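Local atomic coordinates of glutamine amidotransferase type-2 domain-containing protein (Pseudomonas aeruginosa PAO1, PDB entry 1TE5), a protein that is a predicted class-II glutamine amidotransferase that probably takes the amide nitrogen of glutamine for transfer to an acceptor not yet identified. Residues Lys187-Thr192 against Trp235-Ser240. Numbering follows the deposited sequence.
Sequences KLAYIT and WTLQQS
Y190 and T236 face each other as a hydrogen-bonded antiparallel pair: Y190 N donates to T236 O at 3.1 Å, in the carbonyl plane, and T236 N returns a bond to Y190 O at 2.9 Å. A third backbone bond, Q238 N to L188 O, is 3.0 Å long, while A189 and L237 form a non-hydrogen-bonded pair whose side chains turn to the other face, where A189 CB touches L237 CD2. Between L188 and Q238, a water accepts from L188 N and lies 2.6 Å from Q238 O.

Followed outward, the Y190 side chain has CG between the backbone N and the carbonyl carbon (chi1 63°), and the ring leans over its cross-strand partner. CD2 meets Q238 OE1 at 3.4 Å, near the ring plane, and CE2 lies beside Q238 CG; ring and amide planes are 63° apart. CE1 and CZ lie against T236 CB, which sits 3.9 Å from the ring centroid and 23° off its normal, a CH-pi contact over one face. At the tip, OH touches T236 CG2 at 3.4 Å.

A second CH-pi contact involves W235, where I191 CG2 lies 3.8 Å from the centroid of the indole six-membered ring, over its face.

Strand 236-238 is, within this chain, an edge strand of a seven-stranded antiparallel sheet, and strand 188-194 separates it from strand 220-225, to which A189 and I191 are backbone-bonded. On the face bearing L188, Y190 and Q238, the next sheet approaches: T182 touches L188 and Q238, and W246 meets the Y190 ring edge-to-face, consistent with the layered sheets of the Ntn fold.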
loop_
_atom_site.group_PDB
_atom_site.type_symbol
_atom_site.label_atom_id
_atom_site.label_comp_id
_atom_site.label_asym_id
_atom_site.label_seq_id
_atom_site.Cartn_x
_atom_site.Cartn_y
_atom_site.Cartn_z
ATOM N N LYS A 187 3.692 24.708 11.877
ATOM C CA LYS A 187 2.343 24.783 12.395
ATOM C C LYS A 187 1.637 23.449 12.275
ATOM O O LYS A 187 1.833 22.703 11.313
ATOM C CB LYS A 187 1.532 25.870 11.689
ATOM C CG LYS A 187 1.657 25.892 10.172
ATOM C CD LYS A 187 0.516 26.660 9.496
ATOM C CE LYS A 187 0.323 28.077 10.041
ATOM N NZ LYS A 187 -0.398 28.134 11.353
ATOM N N LEU A 188 0.818 23.162 13.276
ATOM C CA LEU A 188 0.042 21.934 13.355
ATOM C C LEU A 188 -1.023 22.223 14.408
ATOM O O LEU A 188 -0.813 23.043 15.293
ATOM C CB LEU A 188 0.941 20.779 13.805
ATOM C CG LEU A 188 0.398 19.366 13.636
ATOM C CD1 LEU A 188 0.221 19.062 12.152
ATOM C CD2 LEU A 188 1.357 18.385 14.281
ATOM N N ALA A 189 -2.170 21.577 14.305
ATOM C CA ALA A 189 -3.238 21.808 15.261
ATOM C C ALA A 189 -4.076 20.550 15.436
ATOM O O ALA A 189 -3.946 19.595 14.662
ATOM C CB ALA A 189 -4.114 22.962 14.774
ATOM N N TYR A 190 -4.953 20.549 16.436
ATOM C CA TYR A 190 -5.811 19.395 16.677
ATOM C C TYR A 190 -7.084 19.746 17.431
ATOM O O TYR A 190 -7.225 20.847 17.957
ATOM C CB TYR A 190 -5.040 18.306 17.441
ATOM C CG TYR A 190 -4.575 18.709 18.831
ATOM C CD1 TYR A 190 -5.415 18.559 19.941
ATOM C CD2 TYR A 190 -3.290 19.221 19.039
ATOM C CE1 TYR A 190 -4.987 18.910 21.226
ATOM C CE2 TYR A 190 -2.852 19.572 20.324
ATOM C CZ TYR A 190 -3.706 19.412 21.410
ATOM O OH TYR A 190 -3.270 19.748 22.676
ATOM N N ILE A 191 -8.027 18.814 17.436
ATOM C CA ILE A 191 -9.273 18.989 18.163
ATOM C C ILE A 191 -9.856 17.631 18.543
ATOM O O ILE A 191 -10.072 16.775 17.681
ATOM C CB ILE A 191 -10.320 19.824 17.381
ATOM C CG1 ILE A 191 -11.552 20.059 18.264
ATOM C CG2 ILE A 191 -10.730 19.119 16.088
ATOM C CD1 ILE A 191 -12.552 21.008 17.672
ATOM N N THR A 192 -10.089 17.436 19.836
ATOM C CA THR A 192 -10.640 16.186 20.328
ATOM C C THR A 192 -12.132 16.351 20.509
ATOM O O THR A 192 -12.584 17.339 21.081
ATOM C CB THR A 192 -10.039 15.806 21.683
ATOM O OG1 THR A 192 -8.613 15.904 21.625
ATOM C CG2 THR A 192 -10.430 14.385 22.057
ATOM N N TRP A 235 -10.051 23.827 18.947
ATOM C CA TRP A 235 -8.837 23.697 18.158
ATOM C C TRP A 235 -7.652 24.262 18.912
ATOM O O TRP A 235 -7.544 25.473 19.118
ATOM C CB TRP A 235 -8.967 24.390 16.798
ATOM C CG TRP A 235 -9.649 23.557 15.748
ATOM C CD1 TRP A 235 -10.956 23.626 15.375
ATOM C CD2 TRP A 235 -9.048 22.549 14.924
ATOM N NE1 TRP A 235 -11.211 22.727 14.369
ATOM C CE2 TRP A 235 -10.059 22.052 14.071
ATOM C CE3 TRP A 235 -7.754 22.013 14.821
ATOM C CZ2 TRP A 235 -9.818 21.048 13.125
ATOM C CZ3 TRP A 235 -7.513 21.011 13.878
ATOM C CH2 TRP A 235 -8.543 20.541 13.045
ATOM N N THR A 236 -6.783 23.366 19.352
ATOM C CA THR A 236 -5.585 23.741 20.072
ATOM C C THR A 236 -4.457 23.877 19.051
ATOM O O THR A 236 -4.287 23.016 18.183
ATOM C CB THR A 236 -5.236 22.671 21.116
ATOM O OG1 THR A 236 -6.284 22.599 22.092
ATOM C CG2 THR A 236 -3.931 22.994 21.802
ATOM N N LEU A 237 -3.724 24.986 19.111
ATOM C CA LEU A 237 -2.618 25.210 18.192
ATOM C C LEU A 237 -1.282 24.800 18.810
ATOM O O LEU A 237 -0.974 25.147 19.954
ATOM C CB LEU A 237 -2.573 26.674 17.747
ATOM C CG LEU A 237 -3.830 27.248 17.073
ATOM C CD1 LEU A 237 -3.593 28.688 16.651
ATOM C CD2 LEU A 237 -4.212 26.418 15.871
ATOM N N GLN A 238 -0.519 24.012 18.066
ATOM C CA GLN A 238 0.781 23.550 18.520
ATOM C C GLN A 238 1.885 24.527 18.120
ATOM O O GLN A 238 1.828 25.153 17.055
ATOM C CB GLN A 238 1.091 22.160 17.955
ATOM C CG GLN A 238 0.219 21.035 18.490
ATOM C CD GLN A 238 0.614 19.677 17.940
ATOM O OE1 GLN A 238 -0.234 18.917 17.481
ATOM N NE2 GLN A 238 1.903 19.364 17.988
ATOM N N GLN A 239 2.877 24.664 18.998
ATOM C CA GLN A 239 4.026 25.541 18.774
ATOM C C GLN A 239 5.229 24.728 18.292
ATOM O O GLN A 239 5.249 23.501 18.386
ATOM C CB GLN A 239 4.415 26.231 20.082
ATOM C CG GLN A 239 3.267 26.863 20.842
ATOM C CD GLN A 239 3.537 26.919 22.336
ATOM O OE1 GLN A 239 2.644 26.665 23.150
ATOM N NE2 GLN A 239 4.781 27.223 22.705
ATOM N N SER A 240 6.253 25.435 17.841
ATOM C CA SER A 240 7.473 24.808 17.364
ATOM C C SER A 240 8.122 23.974 18.473
ATOM O O SER A 240 8.283 24.444 19.607
ATOM C CB SER A 240 8.437 25.893 16.872
ATOM O OG SER A 240 9.623 25.353 16.316
HETATM O O HOH W 1 0.412 25.727 14.934
#